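Long-range contacts in endoglucanase (Clostridium thermocellum, PDB 2C26), which probably takes part in cellulose breakdown as a cellulase, this piece of it comprising a PKD domain and a calcium-bound beta-sandwich module: residues P183-H188 / L196-W201; V142-E147 / V235-E240. All blocks are in the same frame, centred on the assembly; numbering follows the deposited sequence.

Contact 1: P183-H188 / L196-W201; sequences PYIMPH and LWNSTW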
loop_
_atom_site.group_PDB
_atom_site.type_symbol
_atom_site.label_atom_id
_atom_site.label_comp_id
_atom_site.label_asym_id
_atom_site.label_seq_id
_atom_site.Cartn_x
_atom_site.Cartn_y
_atom_site.Cartn_z
ATOM N N PRO A 183 4.120 -13.353 1.950
ATOM C CA PRO A 183 4.754 -13.363 0.641
ATOM C C PRO A 183 6.251 -13.058 0.805
ATOM O O PRO A 183 6.637 -12.338 1.728
ATOM C CB PRO A 183 4.054 -12.220 -0.091
ATOM C CG PRO A 183 3.541 -11.322 1.010
ATOM C CD PRO A 183 3.120 -12.276 2.075
ATOM N N TYR A 184 7.080 -13.624 -0.067
ATOM C CA TYR A 184 8.511 -13.395 0.008
ATOM C C TYR A 184 9.156 -13.293 -1.364
ATOM O O TYR A 184 8.606 -13.736 -2.376
ATOM C CB TYR A 184 9.210 -14.454 0.885
ATOM C CG TYR A 184 9.222 -15.858 0.296
ATOM C CD1 TYR A 184 10.256 -16.280 -0.556
ATOM C CD2 TYR A 184 8.212 -16.760 0.604
ATOM C CE1 TYR A 184 10.268 -17.571 -1.088
ATOM C CE2 TYR A 184 8.208 -18.047 0.078
ATOM C CZ TYR A 184 9.228 -18.444 -0.764
ATOM O OH TYR A 184 9.200 -19.728 -1.264
ATOM N N ILE A 185 10.321 -12.660 -1.387
ATOM C CA ILE A 185 11.192 -12.701 -2.549
ATOM C C ILE A 185 12.604 -13.002 -2.052
ATOM O O ILE A 185 13.093 -12.380 -1.117
ATOM C CB ILE A 185 11.103 -11.425 -3.432
ATOM C CG1 ILE A 185 11.997 -11.568 -4.673
ATOM C CG2 ILE A 185 11.465 -10.149 -2.656
ATOM C CD1 ILE A 185 11.296 -12.118 -5.887
ATOM N N MET A 186 13.226 -14.005 -2.658
ATOM C CA MET A 186 14.506 -14.522 -2.188
ATOM C C MET A 186 15.534 -14.636 -3.340
ATOM O O MET A 186 15.656 -15.702 -3.975
ATOM C CB MET A 186 14.301 -15.863 -1.453
ATOM C CG MET A 186 15.581 -16.531 -0.900
ATOM S SD MET A 186 15.191 -18.011 0.064
ATOM C CE MET A 186 14.494 -19.086 -1.188
ATOM N N PRO A 187 16.238 -13.517 -3.634
ATOM C CA PRO A 187 17.430 -13.508 -4.490
ATOM C C PRO A 187 18.539 -14.346 -3.857
ATOM O O PRO A 187 18.636 -14.434 -2.636
ATOM C CB PRO A 187 17.864 -12.037 -4.499
ATOM C CG PRO A 187 16.688 -11.273 -4.030
ATOM C CD PRO A 187 15.906 -12.164 -3.144
ATOM N N HIS A 188 19.364 -14.957 -4.689
ATOM C CA HIS A 188 20.420 -15.828 -4.214
ATOM C C HIS A 188 21.466 -15.879 -5.324
ATOM O O HIS A 188 21.138 -15.653 -6.497
ATOM C CB HIS A 188 19.863 -17.232 -3.880
ATOM C CG HIS A 188 19.155 -17.894 -5.027
ATOM N ND1 HIS A 188 19.813 -18.664 -5.963
ATOM C CD2 HIS A 188 17.855 -17.874 -5.405
ATOM C CE1 HIS A 188 18.949 -19.096 -6.863
ATOM N NE2 HIS A 188 17.754 -18.627 -6.551
ATOM N N LEU A 196 19.393 -13.803 -0.014
ATOM C CA LEU A 196 18.762 -12.599 0.530
ATOM C C LEU A 196 17.286 -12.874 0.742
ATOM O O LEU A 196 16.633 -13.501 -0.092
ATOM C CB LEU A 196 18.922 -11.393 -0.399
ATOM C CG LEU A 196 20.308 -11.089 -0.990
ATOM C CD1 LEU A 196 20.202 -9.903 -1.967
ATOM C CD2 LEU A 196 21.355 -10.814 0.096
ATOM N N TRP A 197 16.764 -12.411 1.866
ATOM C CA TRP A 197 15.394 -12.680 2.219
ATOM C C TRP A 197 14.638 -11.378 2.385
ATOM O O TRP A 197 15.043 -10.497 3.144
ATOM C CB TRP A 197 15.309 -13.521 3.502
ATOM C CG TRP A 197 13.892 -13.777 3.970
ATOM C CD1 TRP A 197 13.175 -13.042 4.881
ATOM C CD2 TRP A 197 13.033 -14.849 3.554
ATOM N NE1 TRP A 197 11.922 -13.589 5.048
ATOM C CE2 TRP A 197 11.808 -14.697 4.249
ATOM C CE3 TRP A 197 13.178 -15.920 2.657
ATOM C CZ2 TRP A 197 10.733 -15.585 4.084
ATOM C CZ3 TRP A 197 12.098 -16.796 2.478
ATOM C CH2 TRP A 197 10.900 -16.629 3.203
ATOM N N ASN A 198 13.528 -11.282 1.663
ATOM C CA ASN A 198 12.609 -10.165 1.773
ATOM C C ASN A 198 11.201 -10.736 1.937
ATOM O O ASN A 198 10.790 -11.567 1.132
ATOM C CB ASN A 198 12.689 -9.315 0.504
ATOM C CG ASN A 198 14.060 -8.714 0.294
ATOM O OD1 ASN A 198 14.399 -7.713 0.919
ATOM N ND2 ASN A 198 14.864 -9.324 -0.587
ATOM N N SER A 199 10.487 -10.331 2.991
ATOM C CA SER A 199 9.100 -10.786 3.207
ATOM C C SER A 199 8.201 -9.744 3.899
ATOM O O SER A 199 8.693 -8.851 4.593
ATOM C CB SER A 199 9.061 -12.115 3.975
ATOM O OG SER A 199 9.498 -11.971 5.324
ATOM N N THR A 200 6.890 -9.870 3.694
ATOM C CA THR A 200 5.912 -9.099 4.451
ATOM C C THR A 200 5.190 -10.013 5.434
ATOM O O THR A 200 4.201 -10.664 5.088
ATOM C CB THR A 200 4.893 -8.398 3.539
ATOM O OG1 THR A 200 5.576 -7.736 2.467
ATOM C CG2 THR A 200 4.090 -7.362 4.330
ATOM N N TRP A 201 5.692 -10.055 6.662
ATOM C CA TRP A 201 5.180 -10.963 7.683
ATOM C C TRP A 201 3.826 -10.480 8.194
ATOM O O TRP A 201 3.677 -9.313 8.562
ATOM C CB TRP A 201 6.190 -11.078 8.829
ATOM C CG TRP A 201 5.884 -12.141 9.842
ATOM C CD1 TRP A 201 6.305 -13.443 9.822
ATOM C CD2 TRP A 201 5.099 -11.992 11.033
ATOM N NE1 TRP A 201 5.830 -14.113 10.924
ATOM C CE2 TRP A 201 5.084 -13.248 11.684
ATOM C CE3 TRP A 201 4.410 -10.917 11.618
ATOM C CZ2 TRP A 201 4.403 -13.459 12.891
ATOM C CZ3 TRP A 201 3.731 -11.128 12.813
ATOM C CH2 TRP A 201 3.734 -12.392 13.437
#
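Strand residues Pro-183 to Pro-187 and Leu-196 to Ser-199 run antiparallel, their axes 4.6 Å apart at closest and 162° between their directions. The register follows from the reciprocal pair Ile-185 and Asn-198: Ile-185 N donates to Asn-198 O at 2.8 Å, and Asn-198 N returns a bond to Ile-185 O at 3.0 Å. Leu-196 N to Pro-187 O and Thr-200 N to Pro-183 O continue the pattern towards the two ends. These are neighbouring strands of a beta hairpin at the margin of a five-stranded sheet in the C-terminal beta-sandwich; beyond it, Leu-196 and Trp-197 pair in parallel with a strand of the second subunit, extending the sheet across the interface. On one face, Tyr-184 and the six-membered ring of Trp-197 form an offset stack, centroids 4.7 Å apart and planes inclined by 18°. The overlap is partial: Trp-197 CH2 sits over the rim of the Tyr-184 ring, 3.4 Å from Tyr-184 CG, while Tyr-184 CB makes a CH-pi contact with the indole. Met-186 SD lies at the edge of the indole, in its plane, 3.9 Å from Trp-197 CE3, a Met-aromatic contact. With CG anti to the backbone N (chi1 177°), the indole of Trp-197 turns its six-membered ring back towards Tyr-184 and Met-186, while NE1, on the pyrrole side, donates a bent bond to Ser-199 OG; that hydroxyl also bonds Gln-182. On the reverse face, Ile-185 CG2 packs 3.5 Å from Asn-198 CB.

Contact 2: V142-E147 / V235-E240; sequences VTSEGE and VQTIDE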
loop_
_atom_site.group_PDB
_atom_site.type_symbol
_atom_site.label_atom_id
_atom_site.label_comp_id
_atom_site.label_asym_id
_atom_site.label_seq_id
_atom_site.Cartn_x
_atom_site.Cartn_y
_atom_site.Cartn_z
ATOM N N VAL A 142 -2.966 -27.284 1.997
ATOM C CA VAL A 142 -1.887 -27.656 2.902
ATOM C C VAL A 142 -2.395 -28.569 4.022
ATOM O O VAL A 142 -3.350 -28.240 4.728
ATOM C CB VAL A 142 -1.155 -26.406 3.501
ATOM C CG1 VAL A 142 -0.035 -26.836 4.465
ATOM C CG2 VAL A 142 -0.592 -25.510 2.396
ATOM N N THR A 143 -1.746 -29.722 4.157
ATOM C CA THR A 143 -1.927 -30.614 5.301
ATOM C C THR A 143 -0.744 -30.463 6.273
ATOM O O THR A 143 0.380 -30.830 5.938
ATOM C CB THR A 143 -2.017 -32.076 4.830
ATOM O OG1 THR A 143 -3.014 -32.189 3.804
ATOM C CG2 THR A 143 -2.374 -33.006 5.984
ATOM N N SER A 144 -1.002 -29.924 7.466
ATOM C CA SER A 144 0.043 -29.796 8.493
ATOM C C SER A 144 0.030 -30.989 9.425
ATOM O O SER A 144 -1.023 -31.595 9.667
ATOM C CB SER A 144 -0.126 -28.527 9.334
ATOM O OG SER A 144 -1.229 -27.760 8.892
ATOM N N GLU A 145 1.205 -31.297 9.966
ATOM C CA GLU A 145 1.370 -32.379 10.917
ATOM C C GLU A 145 1.735 -31.848 12.305
ATOM O O GLU A 145 1.922 -32.622 13.238
ATOM C CB GLU A 145 2.418 -33.376 10.408
ATOM C CG GLU A 145 1.998 -34.136 9.139
ATOM C CD GLU A 145 0.772 -35.041 9.346
ATOM O OE1 GLU A 145 0.789 -35.915 10.253
ATOM O OE2 GLU A 145 -0.209 -34.890 8.580
ATOM N N GLY A 146 1.811 -30.526 12.436
ATOM C CA GLY A 146 2.215 -29.884 13.688
ATOM C C GLY A 146 2.895 -28.564 13.394
ATOM O O GLY A 146 2.541 -27.895 12.425
ATOM N N GLU A 147 3.858 -28.178 14.230
ATOM C CA GLU A 147 4.684 -27.001 13.955
ATOM C C GLU A 147 5.480 -27.214 12.678
ATOM O O GLU A 147 6.321 -28.114 12.601
ATOM C CB GLU A 147 5.654 -26.700 15.100
ATOM C CG GLU A 147 5.230 -25.558 16.001
ATOM C CD GLU A 147 4.853 -26.027 17.388
ATOM O OE1 GLU A 147 5.771 -26.208 18.220
ATOM O OE2 GLU A 147 3.640 -26.207 17.648
ATOM N N VAL A 235 3.666 -20.180 4.631
ATOM C CA VAL A 235 2.763 -20.283 5.777
ATOM C C VAL A 235 3.453 -20.999 6.937
ATOM O O VAL A 235 4.057 -22.062 6.750
ATOM C CB VAL A 235 1.461 -21.013 5.388
ATOM C CG1 VAL A 235 0.500 -21.051 6.543
ATOM C CG2 VAL A 235 0.806 -20.296 4.233
ATOM N N GLN A 236 3.380 -20.409 8.128
ATOM C CA GLN A 236 3.844 -21.091 9.336
ATOM C C GLN A 236 2.664 -21.793 10.001
ATOM O O GLN A 236 1.664 -21.155 10.346
ATOM C CB GLN A 236 4.495 -20.124 10.329
ATOM C CG GLN A 236 5.044 -20.834 11.569
ATOM C CD GLN A 236 5.254 -19.919 12.777
ATOM O OE1 GLN A 236 5.477 -18.709 12.637
ATOM N NE2 GLN A 236 5.207 -20.505 13.975
ATOM N N THR A 237 2.791 -23.102 10.184
ATOM C CA THR A 237 1.743 -23.891 10.823
ATOM C C THR A 237 2.086 -24.176 12.291
ATOM O O THR A 237 3.264 -24.195 12.668
ATOM C CB THR A 237 1.451 -25.202 10.045
ATOM O OG1 THR A 237 2.582 -26.073 10.100
ATOM C CG2 THR A 237 1.111 -24.902 8.589
ATOM N N ILE A 238 1.053 -24.387 13.108
ATOM C CA ILE A 238 1.211 -24.586 14.563
ATOM C C ILE A 238 0.500 -25.824 15.135
ATOM O O ILE A 238 0.703 -26.180 16.304
ATOM C CB ILE A 238 0.766 -23.343 15.376
ATOM C CG1 ILE A 238 -0.530 -22.762 14.806
ATOM C CG2 ILE A 238 1.872 -22.311 15.390
ATOM C CD1 ILE A 238 -1.510 -22.297 15.848
ATOM N N ASP A 239 -0.337 -26.463 14.321
ATOM C CA ASP A 239 -1.029 -27.685 14.724
ATOM C C ASP A 239 -1.349 -28.524 13.489
ATOM O O ASP A 239 -1.116 -28.080 12.358
ATOM C CB ASP A 239 -2.318 -27.348 15.492
ATOM C CG ASP A 239 -2.753 -28.462 16.442
ATOM O OD1 ASP A 239 -2.057 -29.498 16.537
ATOM O OD2 ASP A 239 -3.800 -28.299 17.100
ATOM N N GLU A 240 -1.867 -29.731 13.715
ATOM C CA GLU A 240 -2.400 -30.586 12.651
ATOM C C GLU A 240 -3.626 -29.948 12.002
ATOM O O GLU A 240 -4.352 -29.188 12.647
ATOM C CB GLU A 240 -2.774 -31.964 13.205
ATOM C CG GLU A 240 -1.577 -32.845 13.528
ATOM C CD GLU A 240 -1.940 -34.098 14.321
ATOM O OE1 GLU A 240 -3.063 -34.173 14.869
ATOM O OE2 GLU A 240 -1.090 -35.014 14.403
HETATM O O HOH W 1 1.086 -33.626 15.500
#
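Thr-237 makes the one direct hydrogen bond between the segments, OG1 donating to Gly-146 O at 3.0 Å, with the donor nearly in line with the C=O bond. Its chi1 of 66° places OG1 between the backbone N and carbonyl carbon, while Thr-237 CG2 lies 3.7 Å from Ser-144 OG. Gly-146 accepts this bond at phi 150°, psi -148°, backbone angles accessible to glycine. At Ile-238, the carbonyl O lies 3.2 Å from Glu-147 OE2; both are acceptors, so this proximity is not a bond. Asp-239 O comes 3.2 Å from Ser-144 CB. Glu-240 then brings its CG to 3.5 Å from Glu-145 O, and a water completes the link, donating to Glu-145 O at 2.6 Å and to Glu-240 OE2 at 2.8 Å. Strands 137-145 and 229-238 belong to different sheets of the sandwich, and the chain turns corners at 146-147 and 239-240 to enter 148-155 and 241-251, so two short inter-sheet corners lie side by side at one end of the sandwich, with Ser-144 OG bonded to Gly-241 O and Pro-177 touching both Ser-144 and Asp-239.

How the contacts relate
Both contacts lie in the C-terminal beta-sandwich, away from the calcium sites, with centres 21 Å apart. Their nearest atoms are about 5 Å from each other, so they do not touch. In chain order, 142-147 comes first, then the hairpin segments 183-188 and 196-201, then 235-240: contact 1 is nested within the loop that contact 2 closes. The shared element is the sheet in which strand 178-187 lies next to strand 229-238; contact 1 pairs the former with the outermost strand 194-203, whereas contact 2 lies where the latter leaves for the opposing sheet. Contact 1 thus forms the lateral edge of one sheet, which the second subunit continues, while contact 2 lies where the chain passes between the two sheets.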